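Long-range contact in putative acetyltransferase Ta0821 (Thermoplasma acidophilum DSM 1728, PDB 3C26), which probably transfers an acyl group to an acceptor, as a member of the GNAT family: residues A[215-229]-A[239-253]. Sequence-based numbering, arbitrary orientation.
With EDO (1,2-ethanediol), chain F.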
loop_
_atom_site.group_PDB
_atom_site.type_symbol
_atom_site.label_atom_id
_atom_site.label_comp_id
_atom_site.label_asym_id
_atom_site.label_seq_id
_atom_site.Cartn_x
_atom_site.Cartn_y
_atom_site.Cartn_z
ATOM N N ILE A 215 1.305 -4.224 19.284
ATOM C CA ILE A 215 0.566 -5.475 19.408
ATOM C C ILE A 215 -0.013 -5.844 18.078
ATOM O O ILE A 215 -0.519 -4.995 17.343
ATOM C CB ILE A 215 -0.630 -5.390 20.423
ATOM C CG1 ILE A 215 -0.196 -4.802 21.764
ATOM C CG2 ILE A 215 -1.288 -6.762 20.649
ATOM C CD1 ILE A 215 -1.364 -4.350 22.650
ATOM N N ASP A 216 0.167 -7.112 17.729
ATOM C CA ASP A 216 -0.439 -7.676 16.549
ATOM C C ASP A 216 -1.580 -8.598 16.992
ATOM O O ASP A 216 -1.428 -9.348 17.956
ATOM C CB ASP A 216 0.580 -8.537 15.747
ATOM C CG ASP A 216 1.760 -7.738 15.160
ATOM O OD1 ASP A 216 1.600 -6.591 14.716
ATOM O OD2 ASP A 216 2.874 -8.288 15.114
ATOM N N LEU A 217 -2.711 -8.501 16.289
ATOM C CA LEU A 217 -3.875 -9.335 16.495
ATOM C C LEU A 217 -4.307 -9.958 15.202
ATOM O O LEU A 217 -4.509 -9.272 14.212
ATOM C CB LEU A 217 -5.058 -8.544 17.142
ATOM C CG LEU A 217 -4.646 -7.803 18.445
ATOM C CD1 LEU A 217 -4.232 -6.354 18.186
ATOM C CD2 LEU A 217 -5.787 -7.852 19.479
ATOM N N PHE A 218 -4.414 -11.273 15.210
ATOM C CA PHE A 218 -4.899 -12.029 14.077
ATOM C C PHE A 218 -6.334 -12.483 14.323
ATOM O O PHE A 218 -6.616 -13.372 15.131
ATOM C CB PHE A 218 -4.034 -13.247 13.829
ATOM C CG PHE A 218 -2.738 -12.942 13.239
ATOM C CD1 PHE A 218 -1.736 -12.345 13.987
ATOM C CD2 PHE A 218 -2.512 -13.192 11.891
ATOM C CE1 PHE A 218 -0.518 -12.059 13.418
ATOM C CE2 PHE A 218 -1.263 -12.918 11.308
ATOM C CZ PHE A 218 -0.290 -12.338 12.059
ATOM N N VAL A 219 -7.249 -11.880 13.593
ATOM C CA VAL A 219 -8.667 -12.162 13.788
ATOM C C VAL A 219 -9.064 -13.259 12.847
ATOM O O VAL A 219 -9.318 -13.041 11.668
ATOM C CB VAL A 219 -9.514 -10.932 13.587
ATOM C CG1 VAL A 219 -11.013 -11.207 13.952
ATOM C CG2 VAL A 219 -8.948 -9.831 14.447
ATOM N N ASN A 220 -9.106 -14.451 13.418
ATOM C CA ASN A 220 -9.458 -15.693 12.705
ATOM C C ASN A 220 -10.958 -15.935 12.568
ATOM O O ASN A 220 -11.412 -16.650 11.675
ATOM C CB ASN A 220 -8.812 -16.879 13.408
ATOM C CG ASN A 220 -7.287 -16.906 13.231
ATOM O OD1 ASN A 220 -6.806 -16.936 12.106
ATOM N ND2 ASN A 220 -6.539 -16.879 14.336
ATOM N N ASP A 221 -11.698 -15.365 13.505
ATOM C CA ASP A 221 -13.155 -15.451 13.554
ATOM C C ASP A 221 -13.722 -14.452 14.552
ATOM O O ASP A 221 -13.098 -14.080 15.551
ATOM C CB ASP A 221 -13.662 -16.870 13.893
ATOM C CG ASP A 221 -15.122 -17.109 13.406
ATOM O OD1 ASP A 221 -15.776 -16.131 12.923
ATOM O OD2 ASP A 221 -15.564 -18.282 13.465
ATOM N N SER A 222 -14.908 -13.982 14.223
ATOM C CA SER A 222 -15.633 -13.061 15.101
ATOM C C SER A 222 -17.068 -12.903 14.633
ATOM O O SER A 222 -17.304 -12.901 13.436
ATOM C CB SER A 222 -14.977 -11.678 15.140
ATOM O OG SER A 222 -15.798 -10.822 15.921
ATOM N N ASP A 223 -18.013 -12.779 15.556
ATOM C CA ASP A 223 -19.388 -12.542 15.138
ATOM C C ASP A 223 -19.557 -11.078 14.842
ATOM O O ASP A 223 -20.508 -10.700 14.196
ATOM C CB ASP A 223 -20.421 -13.001 16.184
ATOM N N ASP A 224 -18.610 -10.262 15.301
ATOM C CA ASP A 224 -18.637 -8.805 15.046
ATOM C C ASP A 224 -17.243 -8.186 15.062
ATOM O O ASP A 224 -16.817 -7.577 16.051
ATOM C CB ASP A 224 -19.550 -8.101 16.057
ATOM C CG ASP A 224 -19.638 -6.613 15.836
ATOM O OD1 ASP A 224 -19.135 -6.115 14.811
ATOM O OD2 ASP A 224 -20.196 -5.944 16.717
ATOM N N ALA A 225 -16.551 -8.333 13.939
ATOM C CA ALA A 225 -15.149 -7.860 13.849
ATOM C C ALA A 225 -15.046 -6.349 14.002
ATOM O O ALA A 225 -14.113 -5.852 14.620
ATOM C CB ALA A 225 -14.454 -8.329 12.540
ATOM N N SER A 226 -16.011 -5.613 13.461
ATOM C CA SER A 226 -15.977 -4.132 13.625
ATOM C C SER A 226 -15.867 -3.731 15.094
ATOM O O SER A 226 -15.069 -2.881 15.467
ATOM C CB SER A 226 -17.219 -3.461 13.043
ATOM O OG SER A 226 -17.249 -3.628 11.644
ATOM N N SER A 227 -16.679 -4.364 15.933
ATOM C CA SER A 227 -16.696 -4.002 17.371
ATOM C C SER A 227 -15.419 -4.416 18.050
ATOM O O SER A 227 -14.898 -3.728 18.941
ATOM C CB SER A 227 -17.870 -4.651 18.120
ATOM O OG SER A 227 -19.071 -3.975 17.841
ATOM N N PHE A 228 -14.918 -5.568 17.626
ATOM C CA PHE A 228 -13.667 -6.079 18.189
ATOM C C PHE A 228 -12.520 -5.096 17.889
ATOM O O PHE A 228 -11.692 -4.756 18.741
ATOM C CB PHE A 228 -13.341 -7.490 17.669
ATOM C CG PHE A 228 -12.132 -8.070 18.320
ATOM C CD1 PHE A 228 -12.237 -8.768 19.509
ATOM C CD2 PHE A 228 -10.857 -7.836 17.782
ATOM C CE1 PHE A 228 -11.090 -9.260 20.147
ATOM C CE2 PHE A 228 -9.727 -8.297 18.409
ATOM C CZ PHE A 228 -9.840 -9.006 19.601
ATOM N N ILE A 229 -12.487 -4.605 16.670
ATOM C CA ILE A 229 -11.429 -3.680 16.290
ATOM C C ILE A 229 -11.594 -2.349 16.987
ATOM O O ILE A 229 -10.635 -1.739 17.447
ATOM C CB ILE A 229 -11.409 -3.441 14.777
ATOM C CG1 ILE A 229 -10.806 -4.657 14.085
ATOM C CG2 ILE A 229 -10.606 -2.223 14.455
ATOM C CD1 ILE A 229 -11.073 -4.671 12.654
ATOM N N ILE A 239 -0.871 -0.765 16.727
ATOM C CA ILE A 239 -1.877 -1.842 16.801
ATOM C C ILE A 239 -2.290 -2.253 15.403
ATOM O O ILE A 239 -2.857 -1.459 14.647
ATOM C CB ILE A 239 -3.157 -1.467 17.623
ATOM C CG1 ILE A 239 -2.778 -0.867 18.966
ATOM C CG2 ILE A 239 -4.027 -2.700 17.850
ATOM C CD1 ILE A 239 -1.768 -1.712 19.761
ATOM N N THR A 240 -2.004 -3.512 15.081
ATOM C CA THR A 240 -2.244 -4.079 13.746
ATOM C C THR A 240 -3.096 -5.341 13.813
ATOM O O THR A 240 -2.789 -6.336 14.522
ATOM C CB THR A 240 -0.902 -4.432 12.996
ATOM O OG1 THR A 240 0.077 -3.363 13.135
ATOM C CG2 THR A 240 -1.139 -4.746 11.499
ATOM N N PHE A 241 -4.175 -5.269 13.047
ATOM C CA PHE A 241 -5.103 -6.375 12.898
ATOM C C PHE A 241 -4.938 -6.980 11.554
ATOM O O PHE A 241 -4.967 -6.293 10.540
ATOM C CB PHE A 241 -6.549 -5.922 13.020
ATOM C CG PHE A 241 -6.876 -5.285 14.336
ATOM C CD1 PHE A 241 -6.613 -3.938 14.544
ATOM C CD2 PHE A 241 -7.430 -6.026 15.381
ATOM C CE1 PHE A 241 -6.905 -3.340 15.734
ATOM C CE2 PHE A 241 -7.727 -5.410 16.590
ATOM C CZ PHE A 241 -7.478 -4.082 16.762
ATOM N N TYR A 242 -4.756 -8.302 11.592
ATOM C CA TYR A 242 -4.744 -9.148 10.406
ATOM C C TYR A 242 -6.051 -9.893 10.480
ATOM O O TYR A 242 -6.249 -10.722 11.348
ATOM C CB TYR A 242 -3.560 -10.084 10.434
ATOM C CG TYR A 242 -2.202 -9.399 10.395
ATOM C CD1 TYR A 242 -1.582 -8.943 11.546
ATOM C CD2 TYR A 242 -1.537 -9.259 9.212
ATOM C CE1 TYR A 242 -0.348 -8.378 11.505
ATOM C CE2 TYR A 242 -0.283 -8.700 9.152
ATOM C CZ TYR A 242 0.306 -8.244 10.295
ATOM O OH TYR A 242 1.533 -7.630 10.196
ATOM N N VAL A 243 -6.961 -9.541 9.589
ATOM C CA VAL A 243 -8.347 -10.019 9.645
ATOM C C VAL A 243 -8.690 -10.932 8.490
ATOM O O VAL A 243 -8.405 -10.632 7.368
ATOM C CB VAL A 243 -9.345 -8.833 9.700
ATOM C CG1 VAL A 243 -10.777 -9.326 9.892
ATOM C CG2 VAL A 243 -8.997 -7.887 10.839
ATOM N N ARG A 244 -9.262 -12.089 8.810
ATOM C CA ARG A 244 -9.580 -13.051 7.794
ATOM C C ARG A 244 -10.503 -12.403 6.762
ATOM O O ARG A 244 -11.467 -11.736 7.099
ATOM C CB ARG A 244 -10.176 -14.347 8.383
ATOM C CG ARG A 244 -10.331 -15.459 7.304
ATOM C CD ARG A 244 -11.216 -16.582 7.762
ATOM N NE ARG A 244 -10.752 -17.271 8.963
ATOM C CZ ARG A 244 -9.927 -18.313 8.997
ATOM N NH1 ARG A 244 -9.381 -18.791 7.913
ATOM N NH2 ARG A 244 -9.630 -18.854 10.155
ATOM N N LYS A 245 -10.168 -12.594 5.496
ATOM C CA LYS A 245 -10.896 -11.962 4.359
ATOM C C LYS A 245 -12.443 -11.940 4.487
ATOM O O LYS A 245 -13.105 -10.884 4.309
ATOM C CB LYS A 245 -10.458 -12.633 3.059
ATOM C CG LYS A 245 -11.055 -12.055 1.815
ATOM C CD LYS A 245 -10.687 -10.623 1.689
ATOM C CE LYS A 245 -10.740 -10.138 0.263
ATOM N NZ LYS A 245 -10.435 -8.673 0.163
ATOM N N ALA A 246 -13.001 -13.078 4.865
ATOM C CA ALA A 246 -14.451 -13.229 4.896
ATOM C C ALA A 246 -15.054 -12.298 5.897
ATOM O O ALA A 246 -16.204 -11.875 5.728
ATOM C CB ALA A 246 -14.883 -14.659 5.176
ATOM N N LEU A 247 -14.278 -11.951 6.921
ATOM C CA LEU A 247 -14.740 -11.022 7.958
ATOM C C LEU A 247 -14.484 -9.565 7.579
ATOM O O LEU A 247 -15.190 -8.638 8.006
ATOM C CB LEU A 247 -13.987 -11.253 9.259
ATOM C CG LEU A 247 -14.021 -12.594 9.961
ATOM C CD1 LEU A 247 -13.421 -12.371 11.294
ATOM C CD2 LEU A 247 -15.417 -13.058 10.124
ATOM N N ALA A 248 -13.405 -9.381 6.829
ATOM C CA ALA A 248 -12.882 -8.044 6.459
ATOM C C ALA A 248 -13.875 -7.362 5.535
ATOM O O ALA A 248 -13.988 -6.137 5.412
ATOM C CB ALA A 248 -11.517 -8.195 5.778
ATOM N N ASN A 249 -14.654 -8.216 4.927
ATOM C CA ASN A 249 -15.606 -7.802 3.925
ATOM C C ASN A 249 -16.708 -6.988 4.572
ATOM O O ASN A 249 -17.374 -6.194 3.931
ATOM C CB ASN A 249 -16.140 -9.034 3.159
ATOM C CG ASN A 249 -15.078 -9.668 2.244
ATOM O OD1 ASN A 249 -14.096 -9.030 1.868
ATOM N ND2 ASN A 249 -15.285 -10.918 1.881
ATOM N N GLY A 250 -16.869 -7.149 5.872
ATOM C CA GLY A 250 -17.926 -6.444 6.620
ATOM C C GLY A 250 -17.405 -5.249 7.428
ATOM O O GLY A 250 -18.117 -4.640 8.211
ATOM N N LEU A 251 -16.160 -4.884 7.202
ATOM C CA LEU A 251 -15.555 -3.739 7.902
ATOM C C LEU A 251 -15.666 -2.459 7.046
ATOM O O LEU A 251 -15.636 -2.537 5.833
ATOM C CB LEU A 251 -14.075 -4.016 8.222
ATOM C CG LEU A 251 -13.767 -5.041 9.311
ATOM C CD1 LEU A 251 -12.244 -5.326 9.388
ATOM C CD2 LEU A 251 -14.291 -4.625 10.667
ATOM N N PRO A 252 -15.787 -1.269 7.670
ATOM C CA PRO A 252 -15.856 -0.022 6.861
ATOM C C PRO A 252 -14.578 0.378 6.131
ATOM O O PRO A 252 -14.619 0.911 5.042
ATOM C CB PRO A 252 -16.166 1.071 7.900
ATOM C CG PRO A 252 -15.853 0.479 9.217
ATOM C CD PRO A 252 -16.163 -1.013 9.067
ATOM N N TYR A 253 -13.446 0.154 6.741
ATOM C CA TYR A 253 -12.181 0.546 6.147
ATOM C C TYR A 253 -11.841 -0.455 5.086
ATOM O O TYR A 253 -12.057 -1.643 5.256
ATOM C CB TYR A 253 -11.047 0.511 7.160
ATOM C CG TYR A 253 -11.507 0.558 8.569
ATOM C CD1 TYR A 253 -11.839 -0.618 9.236
ATOM C CD2 TYR A 253 -11.640 1.756 9.239
ATOM C CE1 TYR A 253 -12.287 -0.611 10.524
ATOM C CE2 TYR A 253 -12.092 1.770 10.557
ATOM C CZ TYR A 253 -12.405 0.580 11.185
ATOM O OH TYR A 253 -12.857 0.572 12.488
HETATM C C1 EDO F . -7.973 -6.912 0.112
HETATM O O1 EDO F . -7.913 -8.332 0.359
HETATM C C2 EDO F . -6.641 -6.201 0.375
HETATM O O2 EDO F . -5.845 -6.143 -0.816
HETATM O O HOH W 1 1.587 -4.041 15.422
HETATM O O HOH W 2 -14.361 -1.053 13.554
#
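The backbone carbonyl oxygen of Asn220 is gripped twice by Arg244, whose guanidinium comes in side-on: NE lies 2.9 Å from Asn220 O and NH2 3.2 Å, with the oxygen in the guanidinium plane. The bend at chi3 (-60°) turns this edge toward the Asn220 carbonyl. Arg244 NH1 forms a salt bridge with Glu144, and NH2 also donates to Cys174 O; a leucine in place of Arg244 would probably leave Asn220 O without both donors and the Glu144 carboxylate without this salt-bridge partner. Upstream, strands 215-221 and 239-243 run parallel, Val219 N meeting Tyr242 O at 2.7 Å. On one face the Phe218 and Tyr242 rings form an offset stack, centroids 4.5 Å apart and planes at 8°. On the other, the Phe241 ring is sandwiched: Ile229 CG1 sits over its centre, 3.9 Å from the centroid, while Leu217 CD1 touches the opposite face nearer the rim. Farther along, Ile229 CD1 packs against Leu251 CD1 at 3.5 Å, and Leu247 CD1 reaches Val219 CG1. Helix 225-232 thus packs over the Phe241 side of two parallel neighbouring strands, and the strand 214-221, helix 225-232, strand 237-243 connection forms a beta-alpha-beta unit.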